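Local coordinates for antifreeze protein (Marinomonas primoryensis, PDB 5JUH), which is a giant ice- and diatom-binding adhesin whose calcium-rich RTX domain at the C-terminal end probably serves its type I secretion, at residues Gly93-Ile98 with Ala117-Asp122; Asp86-Leu91 with Asp109-Phe114. All coordinates share one frame; numbering follows the deposited sequence.

Contact 1: residues Gly93-Ile98 with Ala117-Asp122; sequences GSDIFI and AEDALD. With CA (calcium ion), chain G; CA (calcium ion), chain H; CA (calcium ion), chain I.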
# COMPACT_ATOMS: atom_id res chain seq x y z
N GLY A 93 -8.49 -12.01 7.15
CA GLY A 93 -9.08 -11.58 5.95
C GLY A 93 -8.19 -10.66 5.15
O GLY A 93 -7.12 -10.27 5.59
N SER A 94 -8.66 -10.30 3.95
CA SER A 94 -7.85 -9.58 3.02
C SER A 94 -8.33 -8.12 3.09
O SER A 94 -9.47 -7.83 2.67
CB SER A 94 -8.09 -10.07 1.61
OG SER A 94 -7.54 -11.40 1.48
N ASP A 95 -7.55 -7.26 3.72
CA ASP A 95 -7.98 -5.92 4.10
C ASP A 95 -7.33 -4.92 3.20
O ASP A 95 -6.13 -5.02 2.87
CB ASP A 95 -7.60 -5.69 5.58
CG ASP A 95 -8.22 -6.72 6.47
OD1 ASP A 95 -9.45 -6.84 6.48
OD2 ASP A 95 -7.49 -7.48 7.08
N ILE A 96 -8.08 -3.86 2.89
CA ILE A 96 -7.52 -2.74 2.12
C ILE A 96 -7.23 -1.62 3.15
O ILE A 96 -8.10 -1.21 3.91
CB ILE A 96 -8.52 -2.21 1.08
CG1 ILE A 96 -8.78 -3.28 0.04
CG2 ILE A 96 -8.03 -0.89 0.49
CD1 ILE A 96 -9.97 -3.01 -0.83
N PHE A 97 -6.01 -1.15 3.14
CA PHE A 97 -5.63 0.00 3.91
C PHE A 97 -5.53 1.19 3.00
O PHE A 97 -4.73 1.21 2.07
CB PHE A 97 -4.25 -0.21 4.64
CG PHE A 97 -4.27 -1.44 5.54
CD1 PHE A 97 -4.61 -1.34 6.86
CD2 PHE A 97 -3.87 -2.71 5.09
CE1 PHE A 97 -4.62 -2.43 7.70
CE2 PHE A 97 -3.89 -3.81 5.91
CZ PHE A 97 -4.22 -3.66 7.21
N ILE A 98 -6.43 2.15 3.21
CA ILE A 98 -6.37 3.40 2.43
C ILE A 98 -5.47 4.40 3.06
O ILE A 98 -5.62 4.66 4.24
CB ILE A 98 -7.82 4.00 2.28
CG1 ILE A 98 -8.79 2.99 1.64
CG2 ILE A 98 -7.75 5.27 1.44
CD1 ILE A 98 -10.25 3.49 1.59
N ALA A 117 0.32 -11.40 1.10
CA ALA A 117 -0.44 -12.42 0.37
C ALA A 117 -1.95 -12.22 0.43
O ALA A 117 -2.66 -12.85 -0.36
CB ALA A 117 -0.20 -13.76 1.03
N GLU A 118 -2.42 -11.22 1.19
CA GLU A 118 -3.89 -11.12 1.43
C GLU A 118 -4.37 -9.63 1.34
O GLU A 118 -5.29 -9.31 0.63
CB GLU A 118 -4.33 -11.72 2.82
CG GLU A 118 -4.17 -13.20 2.79
CD GLU A 118 -4.52 -13.91 4.05
OE1 GLU A 118 -5.53 -13.56 4.64
OE2 GLU A 118 -3.72 -14.88 4.39
N ASP A 119 -3.69 -8.75 2.07
CA ASP A 119 -4.08 -7.38 2.18
C ASP A 119 -3.62 -6.56 0.95
O ASP A 119 -2.87 -7.01 0.11
CB ASP A 119 -3.43 -6.82 3.46
CG ASP A 119 -3.87 -7.50 4.71
OD1 ASP A 119 -5.01 -7.97 4.93
OD2 ASP A 119 -3.00 -7.52 5.65
N ALA A 120 -4.08 -5.28 0.92
CA ALA A 120 -3.74 -4.39 -0.19
C ALA A 120 -3.66 -2.97 0.30
O ALA A 120 -4.17 -2.67 1.33
CB ALA A 120 -4.83 -4.47 -1.27
N LEU A 121 -2.97 -2.13 -0.43
CA LEU A 121 -2.84 -0.73 -0.11
C LEU A 121 -3.49 0.12 -1.21
O LEU A 121 -3.17 -0.01 -2.37
CB LEU A 121 -1.38 -0.35 -0.09
CG LEU A 121 -0.45 -1.15 0.86
CD1 LEU A 121 0.98 -0.71 0.72
CD2 LEU A 121 -0.89 -0.91 2.31
N ASP A 122 -4.40 0.99 -0.80
CA ASP A 122 -4.96 1.98 -1.74
C ASP A 122 -4.08 3.22 -1.70
O ASP A 122 -4.13 3.96 -0.70
CB ASP A 122 -6.44 2.24 -1.44
CG ASP A 122 -7.09 3.20 -2.45
OD1 ASP A 122 -6.34 3.99 -3.07
OD2 ASP A 122 -8.33 3.09 -2.64
CA CA G . -5.74 -8.95 6.96
CA CA H . -9.91 -8.11 8.41
CA CA I . -4.73 -15.00 6.60
O HOH W 1 -4.23 -7.44 8.02
O HOH W 2 -4.20 -10.76 7.01
O HOH W 3 -2.49 -15.38 7.21
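D119 and D95 meet at a shared calcium ion. D119 OD1 binds the ion at 2.4 Å and D95 OD2 at 2.3 Å, with G93 O, L91 O and two waters completing the site. The metal lets two carboxylate oxygens, D95 OD2 and D119 OD1, approach to 3.3 Å. D95 reaches a second calcium ion through both its oxygens, whereas E118, beside E92, grips a third with OE1 and OE2. G93 suits its place because its backbone angles would jam a side chain against the preceding carbonyl.

Among the hydrogen bonds, D119 OD1 also accepts D95 N at 2.9 Å, on its anti side, while D119 OD2 takes N115 N. The parallel strands 96-98 and 120-122 are joined by A120 N to D95 O, F97 N to A120 O (3.0 Å, 171° at the hydrogen) and D122 N to F97 O.

D119 OD2 lies in the plane of the F97 ring, at its edge, the carboxylate turned 87° from the ring.

In apolar contact, F97 CB meets L121 CD2 at 4.1 Å. On the sheet face carrying I96, A120, I98 and D122, I98 CG1 lies beside D122 CB at 3.9 Å, pointing the same way. D122 holds CG anti to its backbone N (chi1 -176°), leaving CB to meet both isoleucines; its carboxylate partners T124.

Turns that bind calcium between short parallel strands are the hallmark of the RTX beta-roll.

Contact 2: residues Asp86-Leu91 with Asp109-Phe114; sequences DTLTGL and DTITDF. With CA (calcium ion), chain E; CA (calcium ion), chain H; CA (calcium ion), chain D; CA (calcium ion), chain G.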
# COMPACT_ATOMS: atom_id res chain seq x y z
N ASP A 86 -2.38 7.36 12.83
CA ASP A 86 -3.33 6.31 13.24
C ASP A 86 -2.65 4.97 13.18
O ASP A 86 -1.76 4.79 12.35
CB ASP A 86 -4.55 6.27 12.31
CG ASP A 86 -5.38 7.53 12.28
OD1 ASP A 86 -6.29 7.65 13.06
OD2 ASP A 86 -5.14 8.37 11.44
N THR A 87 -3.07 4.08 14.07
CA THR A 87 -2.57 2.69 14.00
C THR A 87 -3.70 1.86 13.40
O THR A 87 -4.78 1.81 13.93
CB THR A 87 -2.19 2.27 15.46
OG1 THR A 87 -1.20 3.19 15.88
CG2 THR A 87 -1.69 0.94 15.49
N LEU A 88 -3.42 1.18 12.34
CA LEU A 88 -4.40 0.45 11.54
C LEU A 88 -4.03 -1.02 11.66
O LEU A 88 -2.87 -1.39 11.42
CB LEU A 88 -4.35 0.83 10.02
CG LEU A 88 -4.46 2.37 9.76
CD1 LEU A 88 -4.39 2.54 8.21
CD2 LEU A 88 -5.76 2.89 10.24
N THR A 89 -4.99 -1.86 11.97
CA THR A 89 -4.78 -3.31 12.05
C THR A 89 -5.92 -4.04 11.31
O THR A 89 -7.09 -3.86 11.67
CB THR A 89 -4.78 -3.75 13.56
OG1 THR A 89 -3.74 -3.02 14.23
CG2 THR A 89 -4.52 -5.21 13.72
N GLY A 90 -5.59 -4.90 10.35
CA GLY A 90 -6.65 -5.52 9.56
C GLY A 90 -7.22 -6.82 10.15
O GLY A 90 -8.36 -7.18 9.88
N LEU A 91 -6.37 -7.50 10.93
CA LEU A 91 -6.70 -8.82 11.42
C LEU A 91 -6.84 -9.78 10.22
O LEU A 91 -6.27 -9.54 9.15
CB LEU A 91 -7.80 -8.82 12.46
CG LEU A 91 -7.52 -7.99 13.72
CD1 LEU A 91 -8.69 -8.10 14.70
CD2 LEU A 91 -6.20 -8.34 14.39
N ASP A 109 0.56 7.08 8.85
CA ASP A 109 -0.01 5.98 9.64
C ASP A 109 0.93 4.77 9.81
O ASP A 109 1.82 4.55 9.03
CB ASP A 109 -1.31 5.54 9.04
CG ASP A 109 -2.36 6.67 9.05
OD1 ASP A 109 -2.39 7.57 10.01
OD2 ASP A 109 -3.21 6.60 8.07
N THR A 110 0.63 3.99 10.86
CA THR A 110 1.23 2.67 11.08
C THR A 110 0.21 1.63 10.68
O THR A 110 -0.97 1.69 11.09
CB THR A 110 1.63 2.53 12.50
OG1 THR A 110 2.64 3.47 12.83
CG2 THR A 110 2.11 1.10 12.80
N ILE A 111 0.66 0.66 9.87
CA ILE A 111 -0.12 -0.54 9.57
C ILE A 111 0.56 -1.65 10.34
O ILE A 111 1.70 -1.99 10.00
CB ILE A 111 -0.21 -0.84 8.07
CG1 ILE A 111 -0.93 0.33 7.34
CG2 ILE A 111 -0.95 -2.17 7.90
CD1 ILE A 111 -0.76 0.22 5.87
N THR A 112 -0.10 -2.20 11.33
CA THR A 112 0.59 -3.13 12.23
C THR A 112 0.80 -4.52 11.63
O THR A 112 1.86 -5.09 11.99
CB THR A 112 -0.09 -3.32 13.55
OG1 THR A 112 -1.30 -4.00 13.36
CG2 THR A 112 -0.39 -2.00 14.30
N ASP A 113 -0.04 -4.96 10.67
CA ASP A 113 -0.07 -6.36 10.36
C ASP A 113 -0.32 -6.54 8.85
O ASP A 113 -1.15 -7.42 8.45
CB ASP A 113 -1.18 -7.07 11.17
CG ASP A 113 -2.62 -6.60 10.71
OD1 ASP A 113 -2.79 -5.40 10.25
OD2 ASP A 113 -3.53 -7.45 10.88
N PHE A 114 0.42 -5.80 8.00
CA PHE A 114 0.16 -5.94 6.57
C PHE A 114 0.66 -7.34 6.14
O PHE A 114 1.86 -7.59 6.24
CB PHE A 114 0.90 -4.87 5.79
CG PHE A 114 0.61 -4.89 4.30
CD1 PHE A 114 -0.57 -4.36 3.88
CD2 PHE A 114 1.47 -5.43 3.37
CE1 PHE A 114 -0.91 -4.36 2.59
CE2 PHE A 114 1.17 -5.43 1.98
CZ PHE A 114 -0.04 -4.91 1.64
CA CA E . -3.71 9.53 9.96
CA CA H . -9.91 -8.11 8.41
CA CA D . -7.13 9.75 11.99
CA CA G . -5.74 -8.95 6.96
O HOH W 4 -5.02 8.69 8.20
O HOH W 5 -9.08 8.64 12.72
O HOH W 6 -6.56 10.71 14.08
O HOH W 7 -8.51 11.61 11.92
O HOH W 8 -1.81 10.11 8.51
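Segments 86-91 and 109-114 run parallel, their end-to-end directions 16° apart, with T87 paired to T110 and L88 to I111. T110 N donates to D86 O, L88 N to T110 O and T112 N to L88 O, the last nearly along the C=O axis.

D109 OD1 receives D86 N at 2.8 Å from above its carboxylate plane. The same oxygen binds a calcium ion at 2.4 Å, shared with D86 OD2. The short arm of D109 brings one oxygen to metal and backbone together, while D86 uses its carboxylate to bridge two ions.

L88 and I111 point inward, L88 CD1 meeting I111 CG1 at 4.2 Å. Across the other face the T87 and T112 methyls are tight, CG2 to CG2 3.4 Å. With chi1 at 68°, T112 holds OG1 between its backbone N and carbonyl carbon, 2.8 Å from T89 OG1, in a hydrogen bond that either hydroxyl could donate.

D113 forks over the turn: OD1 takes G90 N and OD2 takes L91 N, each on a syn lone pair. This clamps the turn where G90 O and L91 O bind separate calcium ions. Calcium held by turn carbonyls and aspartates between short parallel strands is characteristic of the RTX beta-roll.

How the contacts relate
Contacts 1 and 2 belong to the two opposing sheets of the beta-roll, and the chain passes back and forth between them: 86-91, 93-98, 109-114, 117-122. Both are partly buried, contact 1 lying nearer the centre of the chain, and their inward residues share one core, where F97 rests on L88 and I111, and L121 on F114. Two calcium ions join them, with carbonyls of G90 and L91 from contact 2 and acids D95 and D119 from contact 1. In each, an aspartate pairs metal with backbone, but the outer faces differ: threonines bonded to each other in contact 2, isoleucines against A120 and D122 in contact 1.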